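Local coordinates for protein putative neuraminyllactose-binding hemagglutinin homolog (Helicobacter pylori, PDB 3BGH) that probably serves as an outer-membrane lipoprotein adhesin of the flagellar sheath, with a putative role in binding neuraminyllactose-type sugars, at residues S69-R74 against H204-L209; V124-S129 against T184-A189. All blocks are in the same frame, centred on the assembly; numbering follows the deposited sequence.

Both interactions use helix 186-208, but at its two ends. Interaction 2 joins its first turn to strand 123-137. Interaction 1 joins its last turn to the C-terminal part of helix 54-73. The two contacts lie on opposite sides of the chain's centre. Their own centres are 30 Å apart, and their nearest atoms come no closer than about 13 Å. The characters differ: interaction 1 is aromatic and apolar packing between two helices, while interaction 2 is a histidine-carboxylate hydrogen bond between a helix and the sheet. A sulfate ion, probably from the crystallisation liquor, lies about 5 Å from the F71 side chain in interaction 1.

Interaction 1. Residues S69-R74 against H204-L209; sequences SSFLER and HITKEL
T206, which packs on F71, has its hydroxyl OG1 held by its own helix: the proton is shared between the backbone O of M202, the stronger partner, and that of V203. With OG1 lying between the backbone N and the carbonyl carbon (chi1 49°), the methyl CG2 is left to meet the ring. T206 CG2 sits over one face of F71, 3.8 Å from the ring centroid and 23° off the normal, a CH-pi contact displaced toward the rim. F71 CD1 is 3.6 Å from T206 CG2. F71 reaches across because its CG is anti to the backbone N (chi1 178°). The far end of the ring meets the backbone: F71 CZ is 3.5 Å from T206 O. Helices 54-73 and 186-208 pack side by side against the mixed sheet, where L72 touches V39 and V79, and I205 touches I150. L209, the first residue past helix 186-208, extends the contact. L209 O lies at the edge of the F71 ring, in plane, 4.0 Å from F71 CE2. L209 CB is 4.3 Å from F71 CE2, and L209 CD1 is 4.4 Å from L72 CD2.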
ATOM      1  N   SER A  69     -18.665 -14.330  -8.005  1.00 62.93           N
ATOM      2  CA  SER A  69     -20.000 -14.906  -8.126  1.00 63.90           C
ATOM      3  C   SER A  69     -19.928 -16.228  -8.910  1.00 64.14           C
ATOM      4  O   SER A  69     -20.429 -17.242  -8.423  1.00 64.02           O
ATOM      5  CB  SER A  69     -20.987 -13.912  -8.711  1.00 64.03           C
ATOM      6  OG  SER A  69     -21.239 -12.880  -7.766  1.00 64.53           O
ATOM      7  N   SER A  70     -19.229 -16.243 -10.050  1.00 64.63           N
ATOM      8  CA  SER A  70     -19.108 -17.473 -10.874  1.00 65.49           C
ATOM      9  C   SER A  70     -18.433 -18.607 -10.161  1.00 65.44           C
ATOM     10  O   SER A  70     -18.858 -19.757 -10.286  1.00 66.40           O
ATOM     11  CB  SER A  70     -18.358 -17.245 -12.172  1.00 64.74           C
ATOM     12  OG  SER A  70     -19.147 -16.454 -13.014  1.00 68.42           O
ATOM     13  N   PHE A  71     -17.352 -18.283  -9.457  1.00 64.96           N
ATOM     14  CA  PHE A  71     -16.664 -19.243  -8.624  1.00 64.00           C
ATOM     15  C   PHE A  71     -17.618 -19.831  -7.579  1.00 64.52           C
ATOM     16  O   PHE A  71     -17.676 -21.041  -7.394  1.00 64.75           O
ATOM     17  CB  PHE A  71     -15.501 -18.573  -7.913  1.00 62.81           C
ATOM     18  CG  PHE A  71     -14.771 -19.485  -6.998  1.00 60.20           C
ATOM     19  CD1 PHE A  71     -13.823 -20.372  -7.501  1.00 58.58           C
ATOM     20  CD2 PHE A  71     -15.036 -19.474  -5.631  1.00 56.99           C
ATOM     21  CE1 PHE A  71     -13.126 -21.241  -6.642  1.00 56.90           C
ATOM     22  CE2 PHE A  71     -14.356 -20.331  -4.771  1.00 56.21           C
ATOM     23  CZ  PHE A  71     -13.401 -21.215  -5.276  1.00 56.43           C
ATOM     24  N   LEU A  72     -18.363 -18.971  -6.896  1.00 64.83           N
ATOM     25  CA  LEU A  72     -19.255 -19.425  -5.848  1.00 65.91           C
ATOM     26  C   LEU A  72     -20.372 -20.331  -6.384  1.00 66.99           C
ATOM     27  O   LEU A  72     -20.529 -21.463  -5.936  1.00 67.36           O
ATOM     28  CB  LEU A  72     -19.795 -18.237  -5.061  1.00 65.75           C
ATOM     29  CG  LEU A  72     -18.706 -17.612  -4.185  1.00 64.79           C
ATOM     30  CD1 LEU A  72     -19.115 -16.226  -3.808  1.00 63.88           C
ATOM     31  CD2 LEU A  72     -18.378 -18.467  -2.959  1.00 63.88           C
ATOM     32  N   GLU A  73     -21.112 -19.841  -7.368  1.00 68.49           N
ATOM     33  CA  GLU A  73     -22.124 -20.622  -8.063  1.00 69.38           C
ATOM     34  C   GLU A  73     -21.555 -21.953  -8.517  1.00 69.89           C
ATOM     35  O   GLU A  73     -22.061 -22.993  -8.119  1.00 70.81           O
ATOM     36  CB  GLU A  73     -22.673 -19.831  -9.231  1.00 69.63           C
ATOM     37  CG  GLU A  73     -23.501 -18.642  -8.778  1.00 71.98           C
ATOM     38  CD  GLU A  73     -23.800 -17.669  -9.905  1.00 76.33           C
ATOM     39  OE1 GLU A  73     -23.018 -17.630 -10.888  1.00 77.61           O
ATOM     40  OE2 GLU A  73     -24.813 -16.930  -9.800  1.00 78.30           O
ATOM     41  N   ARG A  74     -20.463 -21.938  -9.278  1.00 70.02           N
ATOM     42  CA  ARG A  74     -19.817 -23.181  -9.685  1.00 70.01           C
ATOM     43  C   ARG A  74     -19.480 -24.088  -8.489  1.00 69.83           C
ATOM     44  O   ARG A  74     -19.005 -25.206  -8.662  1.00 70.45           O
ATOM     45  CB  ARG A  74     -18.555 -22.890 -10.493  1.00 70.25           C
ATOM     46  CG  ARG A  74     -17.745 -24.124 -10.828  1.00 71.14           C
ATOM     47  CD  ARG A  74     -17.980 -24.554 -12.246  1.00 74.42           C
ATOM     48  NE  ARG A  74     -16.885 -24.150 -13.129  1.00 75.87           N
ATOM     49  CZ  ARG A  74     -16.871 -23.033 -13.861  1.00 77.60           C
ATOM     50  NH1 ARG A  74     -15.814 -22.764 -14.633  1.00 75.55           N
ATOM     51  NH2 ARG A  74     -17.906 -22.179 -13.824  1.00 76.61           N
ATOM     52  N   HIS A 204      -5.537 -16.424  -4.505  1.00 52.67           N
ATOM     53  CA  HIS A 204      -5.501 -16.522  -3.066  1.00 51.66           C
ATOM     54  C   HIS A 204      -6.910 -16.620  -2.518  1.00 51.28           C
ATOM     55  O   HIS A 204      -7.145 -17.410  -1.647  1.00 51.12           O
ATOM     56  CB  HIS A 204      -4.720 -15.355  -2.444  1.00 50.79           C
ATOM     57  CG  HIS A 204      -3.232 -15.489  -2.573  1.00 50.31           C
ATOM     58  ND1 HIS A 204      -2.364 -15.190  -1.544  1.00 47.05           N
ATOM     59  CD2 HIS A 204      -2.459 -15.887  -3.612  1.00 49.72           C
ATOM     60  CE1 HIS A 204      -1.124 -15.405  -1.944  1.00 49.14           C
ATOM     61  NE2 HIS A 204      -1.151 -15.826  -3.197  1.00 47.67           N
ATOM     62  N   ILE A 205      -7.844 -15.826  -3.023  1.00 51.86           N
ATOM     63  CA  ILE A 205      -9.204 -15.909  -2.528  1.00 52.98           C
ATOM     64  C   ILE A 205      -9.870 -17.234  -2.897  1.00 54.23           C
ATOM     65  O   ILE A 205     -10.565 -17.807  -2.083  1.00 54.60           O
ATOM     66  CB  ILE A 205     -10.094 -14.773  -3.000  1.00 52.48           C
ATOM     67  CG1 ILE A 205      -9.807 -13.496  -2.221  1.00 51.91           C
ATOM     68  CG2 ILE A 205     -11.575 -15.130  -2.739  1.00 52.80           C
ATOM     69  CD1 ILE A 205     -10.520 -12.265  -2.787  1.00 50.31           C
ATOM     70  N   THR A 206      -9.668 -17.713  -4.119  1.00 55.65           N
ATOM     71  CA  THR A 206     -10.314 -18.956  -4.521  1.00 57.09           C
ATOM     72  C   THR A 206      -9.798 -20.082  -3.648  1.00 57.96           C
ATOM     73  O   THR A 206     -10.581 -20.952  -3.269  1.00 57.81           O
ATOM     74  CB  THR A 206     -10.083 -19.321  -5.999  1.00 57.28           C
ATOM     75  OG1 THR A 206      -8.680 -19.215  -6.285  1.00 58.19           O
ATOM     76  CG2 THR A 206     -10.879 -18.404  -6.918  1.00 55.66           C
ATOM     77  N   LYS A 207      -8.499 -20.072  -3.316  1.00 58.37           N
ATOM     78  CA  LYS A 207      -7.969 -21.098  -2.418  1.00 58.83           C
ATOM     79  C   LYS A 207      -8.437 -20.895  -0.976  1.00 59.12           C
ATOM     80  O   LYS A 207      -8.603 -21.886  -0.227  1.00 59.29           O
ATOM     81  CB  LYS A 207      -6.452 -21.246  -2.512  1.00 60.07           C
ATOM     82  CG  LYS A 207      -6.034 -21.851  -3.852  1.00 62.63           C
ATOM     83  CD  LYS A 207      -4.539 -21.669  -4.181  1.00 66.08           C
ATOM     84  CE  LYS A 207      -4.225 -22.301  -5.559  1.00 67.40           C
ATOM     85  NZ  LYS A 207      -2.752 -22.440  -5.818  1.00 72.82           N
ATOM     86  N   GLU A 208      -8.686 -19.643  -0.584  1.00 57.71           N
ATOM     87  CA  GLU A 208      -9.170 -19.409   0.764  1.00 57.73           C
ATOM     88  C   GLU A 208     -10.614 -19.839   0.968  1.00 57.37           C
ATOM     89  O   GLU A 208     -10.989 -20.192   2.064  1.00 57.11           O
ATOM     90  CB  GLU A 208      -9.009 -17.949   1.218  1.00 58.24           C
ATOM     91  CG  GLU A 208      -9.112 -17.780   2.748  1.00 58.33           C
ATOM     92  CD  GLU A 208      -8.077 -18.643   3.545  1.00 58.78           C
ATOM     93  OE1 GLU A 208      -8.189 -18.696   4.791  1.00 61.80           O
ATOM     94  OE2 GLU A 208      -7.150 -19.256   2.951  1.00 57.32           O
ATOM     95  N   LEU A 209     -11.422 -19.775  -0.079  1.00 57.16           N
ATOM     96  CA  LEU A 209     -12.827 -20.061   0.064  1.00 57.07           C
ATOM     97  C   LEU A 209     -13.126 -21.497  -0.386  1.00 57.89           C
ATOM     98  O   LEU A 209     -14.095 -21.722  -1.078  1.00 58.04           O
ATOM     99  CB  LEU A 209     -13.661 -19.072  -0.750  1.00 57.24           C
ATOM    100  CG  LEU A 209     -13.607 -17.557  -0.540  1.00 55.15           C
ATOM    101  CD1 LEU A 209     -14.528 -16.872  -1.541  1.00 50.18           C
ATOM    102  CD2 LEU A 209     -13.995 -17.214   0.879  1.00 53.95           C
TER

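Interaction 2. Residues V124-S129 against T184-A189; sequences VIDMSS and TDHDQA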
ATOM      1  N   VAL A 124      15.511   0.270 -14.645  1.00 56.46           N
ATOM      2  CA  VAL A 124      14.529   1.123 -14.002  1.00 54.38           C
ATOM      3  C   VAL A 124      13.223   0.348 -14.060  1.00 54.20           C
ATOM      4  O   VAL A 124      12.964  -0.371 -15.045  1.00 54.87           O
ATOM      5  CB  VAL A 124      14.428   2.453 -14.715  1.00 54.97           C
ATOM      6  CG1 VAL A 124      13.478   3.449 -13.980  1.00 52.07           C
ATOM      7  CG2 VAL A 124      15.838   3.045 -14.873  1.00 54.02           C
ATOM      8  N   ILE A 125      12.426   0.431 -12.992  1.00 52.87           N
ATOM      9  CA  ILE A 125      11.185  -0.353 -12.889  1.00 50.70           C
ATOM     10  C   ILE A 125      10.055   0.503 -12.348  1.00 50.66           C
ATOM     11  O   ILE A 125      10.291   1.569 -11.795  1.00 50.70           O
ATOM     12  CB  ILE A 125      11.322  -1.553 -11.925  1.00 50.44           C
ATOM     13  CG1 ILE A 125      11.349  -1.083 -10.466  1.00 49.96           C
ATOM     14  CG2 ILE A 125      12.529  -2.422 -12.243  1.00 49.37           C
ATOM     15  CD1 ILE A 125      11.308  -2.165  -9.474  1.00 50.08           C
ATOM     16  N   ASP A 126       8.826   0.036 -12.535  1.00 50.46           N
ATOM     17  CA  ASP A 126       7.701   0.472 -11.748  1.00 50.28           C
ATOM     18  C   ASP A 126       7.355  -0.668 -10.779  1.00 49.55           C
ATOM     19  O   ASP A 126       7.636  -1.827 -11.069  1.00 49.63           O
ATOM     20  CB  ASP A 126       6.511   0.796 -12.651  1.00 50.68           C
ATOM     21  CG  ASP A 126       6.671   2.119 -13.377  1.00 53.49           C
ATOM     22  OD1 ASP A 126       7.605   2.889 -13.022  1.00 55.29           O
ATOM     23  OD2 ASP A 126       5.870   2.386 -14.318  1.00 56.03           O
ATOM     24  N   MET A 127       6.759  -0.343  -9.638  1.00 48.29           N
ATOM     25  CA  MET A 127       6.510  -1.331  -8.598  1.00 46.81           C
ATOM     26  C   MET A 127       5.268  -0.970  -7.816  1.00 46.60           C
ATOM     27  O   MET A 127       5.071   0.195  -7.471  1.00 46.81           O
ATOM     28  CB  MET A 127       7.714  -1.424  -7.631  1.00 47.36           C
ATOM     29  CG  MET A 127       7.628  -2.584  -6.572  1.00 48.16           C
ATOM     30  SD  MET A 127       9.042  -2.704  -5.390  1.00 42.62           S
ATOM     31  CE  MET A 127       8.715  -1.267  -4.452  1.00 45.04           C
ATOM     32  N   SER A 128       4.461  -1.971  -7.492  1.00 45.85           N
ATOM     33  CA  SER A 128       3.262  -1.742  -6.734  1.00 45.63           C
ATOM     34  C   SER A 128       3.433  -1.766  -5.214  1.00 45.79           C
ATOM     35  O   SER A 128       4.394  -2.329  -4.653  1.00 45.91           O
ATOM     36  CB  SER A 128       2.286  -2.831  -7.069  1.00 45.80           C
ATOM     37  OG  SER A 128       2.757  -3.988  -6.410  1.00 47.28           O
ATOM     38  N   SER A 129       2.431  -1.210  -4.548  1.00 45.84           N
ATOM     39  CA  SER A 129       2.200  -1.430  -3.128  1.00 45.03           C
ATOM     40  C   SER A 129       0.694  -1.604  -2.988  1.00 44.80           C
ATOM     41  O   SER A 129      -0.050  -1.444  -3.962  1.00 45.37           O
ATOM     42  CB  SER A 129       2.689  -0.228  -2.317  1.00 44.89           C
ATOM     43  OG  SER A 129       1.804   0.864  -2.474  1.00 47.94           O
ATOM     44  N   THR A 184       9.848  -0.454 -22.026  1.00 93.18           N
ATOM     45  CA  THR A 184       8.494   0.094 -22.313  1.00 91.33           C
ATOM     46  C   THR A 184       8.227   1.599 -21.943  1.00 89.66           C
ATOM     47  O   THR A 184       9.143   2.437 -21.971  1.00 89.77           O
ATOM     48  CB  THR A 184       7.328  -0.862 -21.777  1.00 91.65           C
ATOM     49  OG1 THR A 184       7.320  -0.914 -20.339  1.00 91.19           O
ATOM     50  CG2 THR A 184       7.440  -2.290 -22.357  1.00 91.39           C
ATOM     51  N   ASP A 185       6.963   1.937 -21.672  1.00 86.94           N
ATOM     52  CA  ASP A 185       6.606   3.159 -20.943  1.00 84.26           C
ATOM     53  C   ASP A 185       5.672   2.804 -19.767  1.00 82.35           C
ATOM     54  O   ASP A 185       5.311   1.627 -19.566  1.00 81.35           O
ATOM     55  CB  ASP A 185       5.976   4.222 -21.862  1.00 84.49           C
ATOM     56  CG  ASP A 185       4.547   3.877 -22.297  1.00 83.40           C
ATOM     57  OD1 ASP A 185       3.870   4.807 -22.822  1.00 82.06           O
ATOM     58  OD2 ASP A 185       4.115   2.701 -22.125  1.00 78.31           O
ATOM     59  N   HIS A 186       5.284   3.823 -19.007  1.00 79.71           N
ATOM     60  CA  HIS A 186       4.468   3.629 -17.822  1.00 77.43           C
ATOM     61  C   HIS A 186       3.142   2.870 -18.023  1.00 75.84           C
ATOM     62  O   HIS A 186       2.913   1.878 -17.330  1.00 75.62           O
ATOM     63  CB  HIS A 186       4.272   4.954 -17.084  1.00 77.53           C
ATOM     64  CG  HIS A 186       5.558   5.616 -16.700  1.00 77.33           C
ATOM     65  ND1 HIS A 186       6.607   4.925 -16.140  1.00 77.24           N
ATOM     66  CD2 HIS A 186       5.967   6.902 -16.801  1.00 78.28           C
ATOM     67  CE1 HIS A 186       7.609   5.756 -15.913  1.00 77.33           C
ATOM     68  NE2 HIS A 186       7.248   6.962 -16.306  1.00 77.92           N
ATOM     69  N   ASP A 187       2.292   3.288 -18.962  1.00 74.11           N
ATOM     70  CA  ASP A 187       0.947   2.700 -19.042  1.00 73.12           C
ATOM     71  C   ASP A 187       0.960   1.218 -19.350  1.00 71.31           C
ATOM     72  O   ASP A 187       0.152   0.466 -18.809  1.00 71.12           O
ATOM     73  CB  ASP A 187      -0.003   3.475 -19.954  1.00 73.78           C
ATOM     74  CG  ASP A 187      -0.573   4.714 -19.257  1.00 77.00           C
ATOM     75  OD1 ASP A 187      -1.690   4.634 -18.652  1.00 76.83           O
ATOM     76  OD2 ASP A 187       0.137   5.757 -19.283  1.00 80.24           O
ATOM     77  N   GLN A 188       1.926   0.800 -20.157  1.00 68.82           N
ATOM     78  CA  GLN A 188       2.169  -0.613 -20.403  1.00 67.18           C
ATOM     79  C   GLN A 188       2.622  -1.392 -19.119  1.00 65.56           C
ATOM     80  O   GLN A 188       2.222  -2.532 -18.879  1.00 65.13           O
ATOM     81  CB  GLN A 188       3.126  -0.754 -21.605  1.00 67.17           C
ATOM     82  CG  GLN A 188       3.280  -2.142 -22.204  1.00 68.56           C
ATOM     83  CD  GLN A 188       2.141  -2.590 -23.132  1.00 71.53           C
ATOM     84  OE1 GLN A 188       2.219  -3.667 -23.738  1.00 71.56           O
ATOM     85  NE2 GLN A 188       1.074  -1.797 -23.221  1.00 71.34           N
ATOM     86  N   ALA A 189       3.408  -0.744 -18.268  1.00 63.79           N
ATOM     87  CA  ALA A 189       3.911  -1.364 -17.057  1.00 61.91           C
ATOM     88  C   ALA A 189       2.781  -1.523 -16.012  1.00 60.77           C
ATOM     89  O   ALA A 189       2.679  -2.552 -15.345  1.00 58.84           O
ATOM     90  CB  ALA A 189       5.074  -0.560 -16.503  1.00 61.68           C
TER
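D126 meets H186 and A189, and it is the one residue of 124-129 that touches segment 184-189. V124, early in strand 123-137, is buried beside it in the sheet. I125 turns away from the helix.

The side chain of D126 leaves the strand toward the helix, and its OD2 makes the contact. A chi1 of -76° sets CG beside the backbone N, and from there OD2 reaches H186. The two carboxylate oxygens have separate tasks. D126 OD1 is hydrogen-bonded to the backbone N of D111 on the adjacent strand, which helps to fix the rotation of the group. D126 OD2 accepts a hydrogen bond from H186 ND1 through its syn lone pair, at 3.2 Å with an N-H...O angle of 141°. The bond is bent, and D126 OD2 is tilted 27° out of the imidazole plane of H186. The two side chains cross at about a right angle. The methyl CB of A189 lies 3.8 Å from D126 OD2. D185 holds the N-cap position, and H186 and A189 belong to the first turn of the helix that follows.

Past D126, M127 packs on Y131 of the second subunit, and S129 OG makes a weak hydrogen bond to N105 OD1 of that subunit. Strand 123-137 runs antiparallel to both neighbours, 98-114 and 144-161, and helix 186-208 begins over it, with H186 touching E110 and D111 and with I193 packing on D126.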